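Local atomic coordinates of protein YibA (Escherichia coli, PDB entry 1OYZ), a protein that is of unknown function, possibly an oxidoreductase, and folds as an all-helical solenoid of the HEAT-repeat type. Residues R45-V56 with F76-C84; S217-L228 with E243-L253. All coordinates share one frame; numbering follows the deposited sequence.

Contact 1 (R45-V56 with F76-C84); sequences RVLQLRGGQDAV and FILGQIKIC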
loop_
_atom_site.group_PDB
_atom_site.type_symbol
_atom_site.label_atom_id
_atom_site.label_comp_id
_atom_site.label_asym_id
_atom_site.label_seq_id
_atom_site.Cartn_x
_atom_site.Cartn_y
_atom_site.Cartn_z
ATOM N N ARG A 45 -8.390 12.515 -13.600
ATOM C CA ARG A 45 -6.923 12.490 -13.630
ATOM C C ARG A 45 -6.421 13.718 -14.396
ATOM O O ARG A 45 -5.472 14.355 -13.974
ATOM C CB ARG A 45 -6.384 11.210 -14.302
ATOM C CG ARG A 45 -6.596 9.897 -13.513
ATOM C CD ARG A 45 -5.976 8.672 -14.233
ATOM N NE ARG A 45 -4.522 8.824 -14.409
ATOM C CZ ARG A 45 -3.816 8.295 -15.417
ATOM N NH1 ARG A 45 -2.505 8.493 -15.482
ATOM N NH2 ARG A 45 -4.409 7.568 -16.364
ATOM N N VAL A 46 -7.066 14.054 -15.508
ATOM C CA VAL A 46 -6.625 15.213 -16.269
ATOM C C VAL A 46 -6.798 16.433 -15.391
ATOM O O VAL A 46 -5.940 17.325 -15.364
ATOM C CB VAL A 46 -7.429 15.401 -17.560
ATOM C CG1 VAL A 46 -6.858 16.563 -18.356
ATOM C CG2 VAL A 46 -7.402 14.130 -18.374
ATOM N N LEU A 47 -7.892 16.454 -14.636
ATOM C CA LEU A 47 -8.130 17.595 -13.746
ATOM C C LEU A 47 -7.047 17.687 -12.660
ATOM O O LEU A 47 -6.573 18.781 -12.345
ATOM C CB LEU A 47 -9.548 17.520 -13.124
ATOM C CG LEU A 47 -10.674 17.714 -14.163
ATOM C CD1 LEU A 47 -12.063 17.669 -13.550
ATOM C CD2 LEU A 47 -10.453 19.045 -14.806
ATOM N N GLN A 48 -6.629 16.550 -12.106
ATOM C CA GLN A 48 -5.596 16.587 -11.072
ATOM C C GLN A 48 -4.305 17.150 -11.656
ATOM O O GLN A 48 -3.547 17.815 -10.953
ATOM C CB GLN A 48 -5.299 15.186 -10.482
ATOM C CG GLN A 48 -6.408 14.509 -9.657
ATOM C CD GLN A 48 -6.085 13.022 -9.375
ATOM O OE1 GLN A 48 -5.585 12.326 -10.253
ATOM N NE2 GLN A 48 -6.388 12.540 -8.162
ATOM N N LEU A 49 -4.058 16.872 -12.937
ATOM C CA LEU A 49 -2.839 17.338 -13.628
ATOM C C LEU A 49 -2.806 18.829 -13.950
ATOM O O LEU A 49 -1.841 19.517 -13.622
ATOM C CB LEU A 49 -2.629 16.561 -14.944
ATOM C CG LEU A 49 -1.480 17.009 -15.872
ATOM C CD1 LEU A 49 -0.155 16.638 -15.255
ATOM C CD2 LEU A 49 -1.601 16.356 -17.245
ATOM N N ARG A 50 -3.851 19.326 -14.601
ATOM C CA ARG A 50 -3.889 20.734 -15.002
ATOM C C ARG A 50 -4.579 21.568 -13.963
ATOM O O ARG A 50 -4.284 22.744 -13.787
ATOM C CB ARG A 50 -4.676 20.905 -16.299
ATOM C CG ARG A 50 -4.316 19.950 -17.411
ATOM C CD ARG A 50 -4.876 20.439 -18.765
ATOM N NE ARG A 50 -6.284 20.836 -18.700
ATOM C CZ ARG A 50 -7.217 20.425 -19.555
ATOM N NH1 ARG A 50 -6.879 19.598 -20.525
ATOM N NH2 ARG A 50 -8.484 20.867 -19.465
ATOM N N GLY A 51 -5.543 20.925 -13.319
ATOM C CA GLY A 51 -6.365 21.539 -12.300
ATOM C C GLY A 51 -6.087 22.944 -11.829
ATOM O O GLY A 51 -5.035 23.223 -11.276
ATOM N N GLY A 52 -7.055 23.826 -12.046
ATOM C CA GLY A 52 -6.936 25.199 -11.595
ATOM C C GLY A 52 -8.052 25.493 -10.598
ATOM O O GLY A 52 -8.828 24.592 -10.243
ATOM N N GLN A 53 -8.158 26.749 -10.166
ATOM C CA GLN A 53 -9.176 27.149 -9.192
ATOM C C GLN A 53 -10.580 26.661 -9.504
ATOM O O GLN A 53 -11.287 26.216 -8.611
ATOM C CB GLN A 53 -9.202 28.674 -9.026
ATOM C CG GLN A 53 -10.302 29.178 -8.080
ATOM C CD GLN A 53 -10.163 28.658 -6.640
ATOM O OE1 GLN A 53 -11.047 28.876 -5.798
ATOM N NE2 GLN A 53 -9.053 27.976 -6.354
ATOM N N ASP A 54 -10.999 26.759 -10.756
ATOM C CA ASP A 54 -12.330 26.292 -11.095
ATOM C C ASP A 54 -12.428 24.794 -10.791
ATOM O O ASP A 54 -13.443 24.342 -10.289
ATOM C CB ASP A 54 -12.665 26.541 -12.579
ATOM C CG ASP A 54 -12.758 28.017 -12.926
ATOM O OD1 ASP A 54 -12.676 28.851 -11.993
ATOM O OD2 ASP A 54 -12.922 28.345 -14.132
ATOM N N ALA A 55 -11.387 24.020 -11.076
ATOM C CA ALA A 55 -11.486 22.594 -10.779
ATOM C C ALA A 55 -11.455 22.356 -9.256
ATOM O O ALA A 55 -12.203 21.535 -8.743
ATOM C CB ALA A 55 -10.383 21.814 -11.473
ATOM N N VAL A 56 -10.622 23.086 -8.528
ATOM C CA VAL A 56 -10.577 22.910 -7.075
ATOM C C VAL A 56 -11.955 23.181 -6.444
ATOM O O VAL A 56 -12.485 22.357 -5.666
ATOM C CB VAL A 56 -9.555 23.863 -6.435
ATOM C CG1 VAL A 56 -9.590 23.729 -4.900
ATOM C CG2 VAL A 56 -8.161 23.571 -6.989
ATOM N N PHE A 76 -11.197 12.435 -4.557
ATOM C CA PHE A 76 -10.096 11.860 -5.346
ATOM C C PHE A 76 -9.306 13.005 -5.999
ATOM O O PHE A 76 -8.083 13.097 -5.866
ATOM C CB PHE A 76 -10.652 10.927 -6.432
ATOM C CG PHE A 76 -9.606 10.391 -7.395
ATOM C CD1 PHE A 76 -8.564 9.579 -6.942
ATOM C CD2 PHE A 76 -9.705 10.659 -8.769
ATOM C CE1 PHE A 76 -7.641 9.032 -7.835
ATOM C CE2 PHE A 76 -8.788 10.118 -9.678
ATOM C CZ PHE A 76 -7.747 9.298 -9.214
ATOM N N ILE A 77 -10.012 13.882 -6.694
ATOM C CA ILE A 77 -9.365 15.001 -7.350
ATOM C C ILE A 77 -8.535 15.794 -6.363
ATOM O O ILE A 77 -7.362 16.104 -6.608
ATOM C CB ILE A 77 -10.412 15.928 -8.028
ATOM C CG1 ILE A 77 -10.988 15.243 -9.254
ATOM C CG2 ILE A 77 -9.769 17.212 -8.512
ATOM C CD1 ILE A 77 -12.106 15.995 -9.898
ATOM N N LEU A 78 -9.149 16.088 -5.229
ATOM C CA LEU A 78 -8.528 16.867 -4.168
ATOM C C LEU A 78 -7.242 16.259 -3.595
ATOM O O LEU A 78 -6.418 16.964 -3.030
ATOM C CB LEU A 78 -9.576 17.084 -3.061
ATOM C CG LEU A 78 -10.193 18.479 -2.843
ATOM C CD1 LEU A 78 -10.227 19.266 -4.122
ATOM C CD2 LEU A 78 -11.584 18.358 -2.231
ATOM N N GLY A 79 -7.053 14.959 -3.743
ATOM C CA GLY A 79 -5.835 14.365 -3.205
ATOM C C GLY A 79 -4.548 14.677 -3.963
ATOM O O GLY A 79 -3.455 14.599 -3.397
ATOM N N GLN A 80 -4.648 15.043 -5.237
ATOM C CA GLN A 80 -3.432 15.327 -5.996
ATOM C C GLN A 80 -3.372 16.665 -6.764
ATOM O O GLN A 80 -2.303 17.087 -7.198
ATOM C CB GLN A 80 -3.158 14.136 -6.932
ATOM C CG GLN A 80 -2.811 12.849 -6.164
ATOM C CD GLN A 80 -2.919 11.594 -7.008
ATOM O OE1 GLN A 80 -2.110 11.367 -7.904
ATOM N NE2 GLN A 80 -3.929 10.769 -6.729
ATOM N N ILE A 81 -4.510 17.335 -6.916
ATOM C CA ILE A 81 -4.574 18.609 -7.623
ATOM C C ILE A 81 -3.766 19.664 -6.858
ATOM O O ILE A 81 -3.658 19.608 -5.629
ATOM C CB ILE A 81 -6.046 19.076 -7.739
ATOM C CG1 ILE A 81 -6.207 20.120 -8.856
ATOM C CG2 ILE A 81 -6.510 19.659 -6.406
ATOM C CD1 ILE A 81 -7.681 20.379 -9.239
ATOM N N LYS A 82 -3.185 20.618 -7.580
ATOM C CA LYS A 82 -2.437 21.684 -6.924
ATOM C C LYS A 82 -3.423 22.692 -6.318
ATOM O O LYS A 82 -4.450 23.016 -6.920
ATOM C CB LYS A 82 -1.502 22.372 -7.921
ATOM C CG LYS A 82 -0.263 21.539 -8.252
ATOM C CD LYS A 82 0.757 22.345 -9.053
ATOM C CE LYS A 82 2.159 21.790 -8.886
ATOM N NZ LYS A 82 3.158 22.802 -9.332
ATOM N N ILE A 83 -3.119 23.161 -5.115
ATOM C CA ILE A 83 -3.973 24.119 -4.421
ATOM C C ILE A 83 -3.147 25.191 -3.747
ATOM O O ILE A 83 -2.091 24.916 -3.177
ATOM C CB ILE A 83 -4.831 23.454 -3.316
ATOM C CG1 ILE A 83 -3.921 22.788 -2.296
ATOM C CG2 ILE A 83 -5.818 22.450 -3.937
ATOM C CD1 ILE A 83 -4.662 22.026 -1.221
ATOM N N CYS A 84 -3.648 26.413 -3.802
ATOM C CA CYS A 84 -2.969 27.529 -3.186
ATOM C C CYS A 84 -2.660 27.234 -1.730
ATOM O O CYS A 84 -3.281 26.373 -1.090
ATOM C CB CYS A 84 -3.842 28.762 -3.290
ATOM S SG CYS A 84 -5.552 28.344 -2.943
HETATM O O HOH W 1 -2.948 20.460 -10.426
HETATM O O HOH W 2 -4.756 24.320 -9.021
#
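Ile81 fits its CD1 into a hollow lined by Gly51, Ala55 and Val56, at the turn between helices 37-50 and 53-63. Its CG1 branch stands anti to the backbone N (chi1 -161°) and carries CD1 into the turn. There CD1 lies 3.5 Å from Gly51 CA, near Ala55 CB and Val56 CG2. Gly51 has no side chain, which lets Ile81 come so close. Val56 CG2 also meets Ile83 CG2 at 4.0 Å, the two side chains crossing at about a right angle. These helix pairs stack as successive layers of a solenoid, consistent with the HEAT-repeat family of the protein. The helical segments 45-50 and 76-80 run in roughly the same direction, 28° apart. Leu47 CD1 touches Ile77 CD1. Gln48 holds NE2 over the centre of one face of the Phe76 ring, 3.5 Å above its plane, with the amide tilted from the ring. The same NE2 donates to Phe76 O at 2.9 Å, with an N-H...O angle of 141°. It comes from above the carbonyl plane, and Gly79 N reaches that oxygen from the opposite face. Arg45 CG sits at the ring's edge. One water links Gln48 O to Lys82 N.

Contact 2 (S217-L228 with E243-L253); sequences SYRKDKRVLSVL and EAAGELGDKTL
Lys220 bends at chi2 (-92°) and chi4 (-70°), and this curls its NZ back to Glu247 O, 2.6 Å away. The same NZ donates to Tyr218 O at 3.3 Å, so the ammonium group joins the ends of helices 206-218 and 239-248. Lys220 itself has positive phi and closes a Schellman motif. Glu247 bends at chi2 (-64°), and its CG lies over one face of the Tyr218 ring in a CH-pi contact, 3.8 Å from the centroid. Ser217 CB packs on Ala244 O at 3.4 Å. Leu248 pushes its branched end between Val224, Leu225 and Leu228; its CD2 meets Leu228 CD2 at 3.9 Å. Leu253, in the loop after helix 239-248, touches Leu228 CD2 with its CD2. Asp250 OD2 accepts from Thr252 N at 2.8 Å, an Asx turn, while OD1 lies 3.4 Å from Lys222 CE. With an alanine here, Thr252 N would probably lose its side-chain acceptor and Lys222 the nearby opposite charge, and the turn would be likelier to shift. Lys276 of helix 268-277 forms salt bridges with Glu243 and Glu247. Leu216 and Ile213 of helix 206-218 touch Val224 and Leu228, so the contact joins consecutive helical layers near the C-terminal end of the solenoid.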
loop_
_atom_site.group_PDB
_atom_site.type_symbol
_atom_site.label_atom_id
_atom_site.label_comp_id
_atom_site.label_asym_id
_atom_site.label_seq_id
_atom_site.Cartn_x
_atom_site.Cartn_y
_atom_site.Cartn_z
ATOM N N SER A 217 13.184 -13.684 8.832
ATOM C CA SER A 217 14.587 -13.907 8.520
ATOM C C SER A 217 15.454 -12.648 8.728
ATOM O O SER A 217 16.540 -12.733 9.284
ATOM C CB SER A 217 14.734 -14.441 7.094
ATOM O OG SER A 217 13.852 -15.508 6.868
ATOM N N TYR A 218 14.996 -11.481 8.290
ATOM C CA TYR A 218 15.808 -10.293 8.511
ATOM C C TYR A 218 16.050 -10.108 10.015
ATOM O O TYR A 218 17.126 -9.681 10.437
ATOM C CB TYR A 218 15.148 -9.051 7.886
ATOM C CG TYR A 218 15.467 -8.924 6.408
ATOM C CD1 TYR A 218 15.018 -9.885 5.483
ATOM C CD2 TYR A 218 16.268 -7.877 5.933
ATOM C CE1 TYR A 218 15.367 -9.808 4.121
ATOM C CE2 TYR A 218 16.626 -7.792 4.577
ATOM C CZ TYR A 218 16.176 -8.758 3.678
ATOM O OH TYR A 218 16.557 -8.686 2.349
ATOM N N ARG A 219 15.047 -10.458 10.810
ATOM C CA ARG A 219 15.128 -10.369 12.264
ATOM C C ARG A 219 15.949 -11.526 12.867
ATOM O O ARG A 219 16.079 -11.603 14.089
ATOM C CB ARG A 219 13.719 -10.403 12.877
ATOM C CG ARG A 219 12.684 -9.485 12.218
ATOM C CD ARG A 219 12.847 -8.052 12.661
ATOM N NE ARG A 219 12.221 -7.082 11.752
ATOM C CZ ARG A 219 10.925 -7.026 11.450
ATOM N NH1 ARG A 219 10.077 -7.897 11.978
ATOM N NH2 ARG A 219 10.481 -6.081 10.621
ATOM N N LYS A 220 16.468 -12.444 12.044
ATOM C CA LYS A 220 17.281 -13.554 12.565
ATOM C C LYS A 220 16.530 -14.438 13.592
ATOM O O LYS A 220 17.126 -14.975 14.525
ATOM C CB LYS A 220 18.535 -12.987 13.241
ATOM C CG LYS A 220 19.257 -11.898 12.432
ATOM C CD LYS A 220 20.345 -12.491 11.536
ATOM C CE LYS A 220 20.920 -11.464 10.547
ATOM N NZ LYS A 220 19.925 -11.100 9.479
ATOM N N ASP A 221 15.229 -14.580 13.420
ATOM C CA ASP A 221 14.406 -15.358 14.331
ATOM C C ASP A 221 14.302 -16.797 13.805
ATOM O O ASP A 221 13.645 -17.064 12.800
ATOM C CB ASP A 221 13.038 -14.672 14.429
ATOM C CG ASP A 221 12.166 -15.221 15.546
ATOM O OD1 ASP A 221 11.469 -14.393 16.189
ATOM O OD2 ASP A 221 12.158 -16.453 15.753
ATOM N N LYS A 222 14.954 -17.716 14.505
ATOM C CA LYS A 222 14.985 -19.103 14.088
ATOM C C LYS A 222 13.666 -19.835 14.038
ATOM O O LYS A 222 13.594 -20.939 13.515
ATOM C CB LYS A 222 16.038 -19.838 14.921
ATOM C CG LYS A 222 17.431 -19.403 14.465
ATOM C CD LYS A 222 18.531 -19.533 15.520
ATOM C CE LYS A 222 19.892 -19.262 14.890
ATOM N NZ LYS A 222 20.957 -19.299 15.895
ATOM N N ARG A 223 12.594 -19.232 14.537
ATOM C CA ARG A 223 11.334 -19.943 14.413
ATOM C C ARG A 223 10.894 -20.046 12.936
ATOM O O ARG A 223 9.945 -20.766 12.618
ATOM C CB ARG A 223 10.250 -19.297 15.280
ATOM C CG ARG A 223 10.506 -19.535 16.777
ATOM C CD ARG A 223 10.730 -18.241 17.501
ATOM N NE ARG A 223 9.492 -17.489 17.627
ATOM C CZ ARG A 223 9.419 -16.201 17.948
ATOM N NH1 ARG A 223 10.524 -15.502 18.174
ATOM N NH2 ARG A 223 8.241 -15.616 18.075
ATOM N N VAL A 224 11.586 -19.378 12.014
ATOM C CA VAL A 224 11.169 -19.503 10.604
ATOM C C VAL A 224 11.817 -20.736 9.941
ATOM O O VAL A 224 11.371 -21.199 8.908
ATOM C CB VAL A 224 11.534 -18.204 9.777
ATOM C CG1 VAL A 224 13.026 -18.216 9.369
ATOM C CG2 VAL A 224 10.626 -18.067 8.542
ATOM N N LEU A 225 12.873 -21.267 10.543
ATOM C CA LEU A 225 13.595 -22.406 9.964
ATOM C C LEU A 225 12.811 -23.525 9.303
ATOM O O LEU A 225 13.057 -23.898 8.142
ATOM C CB LEU A 225 14.500 -23.053 11.006
ATOM C CG LEU A 225 15.962 -22.628 10.988
ATOM C CD1 LEU A 225 16.523 -22.715 9.575
ATOM C CD2 LEU A 225 16.055 -21.207 11.513
ATOM N N SER A 226 11.880 -24.095 10.044
ATOM C CA SER A 226 11.117 -25.207 9.492
ATOM C C SER A 226 10.397 -24.878 8.171
ATOM O O SER A 226 10.508 -25.611 7.192
ATOM C CB SER A 226 10.109 -25.699 10.532
ATOM O OG SER A 226 9.653 -26.990 10.177
ATOM N N VAL A 227 9.664 -23.775 8.140
ATOM C CA VAL A 227 8.939 -23.419 6.920
ATOM C C VAL A 227 9.939 -23.043 5.838
ATOM O O VAL A 227 9.789 -23.398 4.674
ATOM C CB VAL A 227 7.940 -22.247 7.186
ATOM C CG1 VAL A 227 8.637 -21.178 8.002
ATOM C CG2 VAL A 227 7.441 -21.647 5.867
ATOM N N LEU A 228 10.980 -22.338 6.227
ATOM C CA LEU A 228 11.977 -21.940 5.259
ATOM C C LEU A 228 12.524 -23.200 4.559
ATOM O O LEU A 228 12.569 -23.273 3.324
ATOM C CB LEU A 228 13.081 -21.162 5.970
ATOM C CG LEU A 228 13.958 -20.237 5.124
ATOM C CD1 LEU A 228 13.096 -19.392 4.184
ATOM C CD2 LEU A 228 14.786 -19.362 6.041
ATOM N N GLU A 243 16.643 -15.693 -0.798
ATOM C CA GLU A 243 17.282 -14.517 -0.243
ATOM C C GLU A 243 17.145 -14.448 1.294
ATOM O O GLU A 243 18.092 -14.064 2.003
ATOM C CB GLU A 243 16.665 -13.277 -0.875
ATOM C CG GLU A 243 17.059 -11.994 -0.198
ATOM C CD GLU A 243 18.480 -11.646 -0.482
ATOM O OE1 GLU A 243 18.964 -10.596 0.014
ATOM O OE2 GLU A 243 19.121 -12.432 -1.214
ATOM N N ALA A 244 15.954 -14.787 1.792
ATOM C CA ALA A 244 15.687 -14.800 3.234
ATOM C C ALA A 244 16.610 -15.840 3.891
ATOM O O ALA A 244 17.129 -15.632 4.990
ATOM C CB ALA A 244 14.237 -15.160 3.495
ATOM N N ALA A 245 16.800 -16.956 3.194
ATOM C CA ALA A 245 17.666 -18.003 3.687
ATOM C C ALA A 245 19.067 -17.437 3.977
ATOM O O ALA A 245 19.688 -17.782 4.993
ATOM C CB ALA A 245 17.725 -19.165 2.682
ATOM N N GLY A 246 19.561 -16.538 3.122
ATOM C CA GLY A 246 20.885 -15.962 3.345
ATOM C C GLY A 246 20.866 -14.937 4.467
ATOM O O GLY A 246 21.820 -14.807 5.243
ATOM N N GLU A 247 19.765 -14.203 4.554
ATOM C CA GLU A 247 19.601 -13.195 5.581
ATOM C C GLU A 247 19.469 -13.785 6.994
ATOM O O GLU A 247 19.998 -13.219 7.937
ATOM C CB GLU A 247 18.380 -12.325 5.263
ATOM C CG GLU A 247 18.601 -11.321 4.145
ATOM C CD GLU A 247 19.653 -10.287 4.508
ATOM O OE1 GLU A 247 19.553 -9.710 5.630
ATOM O OE2 GLU A 247 20.578 -10.048 3.675
ATOM N N LEU A 248 18.767 -14.908 7.134
ATOM C CA LEU A 248 18.571 -15.535 8.443
ATOM C C LEU A 248 19.894 -15.788 9.186
ATOM O O LEU A 248 19.947 -15.682 10.410
ATOM C CB LEU A 248 17.813 -16.852 8.302
ATOM C CG LEU A 248 17.610 -17.659 9.600
ATOM C CD1 LEU A 248 16.723 -16.865 10.586
ATOM C CD2 LEU A 248 16.958 -18.988 9.249
ATOM N N GLY A 249 20.959 -16.105 8.449
ATOM C CA GLY A 249 22.264 -16.332 9.078
ATOM C C GLY A 249 22.428 -17.609 9.911
ATOM O O GLY A 249 23.259 -17.684 10.829
ATOM N N ASP A 250 21.628 -18.613 9.574
ATOM C CA ASP A 250 21.637 -19.902 10.258
ATOM C C ASP A 250 22.246 -20.953 9.299
ATOM O O ASP A 250 21.658 -21.280 8.255
ATOM C CB ASP A 250 20.198 -20.254 10.632
ATOM C CG ASP A 250 20.096 -21.507 11.488
ATOM O OD1 ASP A 250 19.258 -21.484 12.417
ATOM O OD2 ASP A 250 20.819 -22.504 11.228
ATOM N N LYS A 251 23.411 -21.484 9.656
ATOM C CA LYS A 251 24.094 -22.442 8.786
ATOM C C LYS A 251 23.388 -23.763 8.592
ATOM O O LYS A 251 23.867 -24.624 7.863
ATOM C CB LYS A 251 25.515 -22.673 9.276
ATOM C CG LYS A 251 26.388 -21.414 9.312
ATOM C CD LYS A 251 27.851 -21.770 9.667
ATOM C CE LYS A 251 28.779 -20.570 9.524
ATOM N NZ LYS A 251 28.147 -19.364 10.160
ATOM N N THR A 252 22.243 -23.928 9.234
ATOM C CA THR A 252 21.496 -25.156 9.067
ATOM C C THR A 252 21.041 -25.264 7.615
ATOM O O THR A 252 20.757 -26.350 7.122
ATOM C CB THR A 252 20.226 -25.186 9.929
ATOM O OG1 THR A 252 20.567 -24.939 11.289
ATOM C CG2 THR A 252 19.551 -26.542 9.809
ATOM N N LEU A 253 20.956 -24.126 6.941
ATOM C CA LEU A 253 20.502 -24.121 5.565
ATOM C C LEU A 253 21.581 -24.290 4.505
ATOM O O LEU A 253 21.274 -24.316 3.314
ATOM C CB LEU A 253 19.717 -22.844 5.266
ATOM C CG LEU A 253 18.429 -22.656 6.059
ATOM C CD1 LEU A 253 18.791 -22.254 7.449
ATOM C CD2 LEU A 253 17.570 -21.563 5.446
#

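Contacts 1 and 2 lie on opposite sides of the chain's centre, their own centres 48 Å apart. The nearest atoms are about 28 Å apart, so neither touches the other. Contact 1 is complete by Cys84, well before contact 2 begins at Ser217. Each joins the turn between two successive helices to the C-terminal end of the helix that follows them. The means differ. Contact 1 has a glycine turn and an amide over a ring, with bridging waters. Contact 2 has a lysine binding two backbone carbonyls and a leucine cluster. Both are structural packing within the helical array.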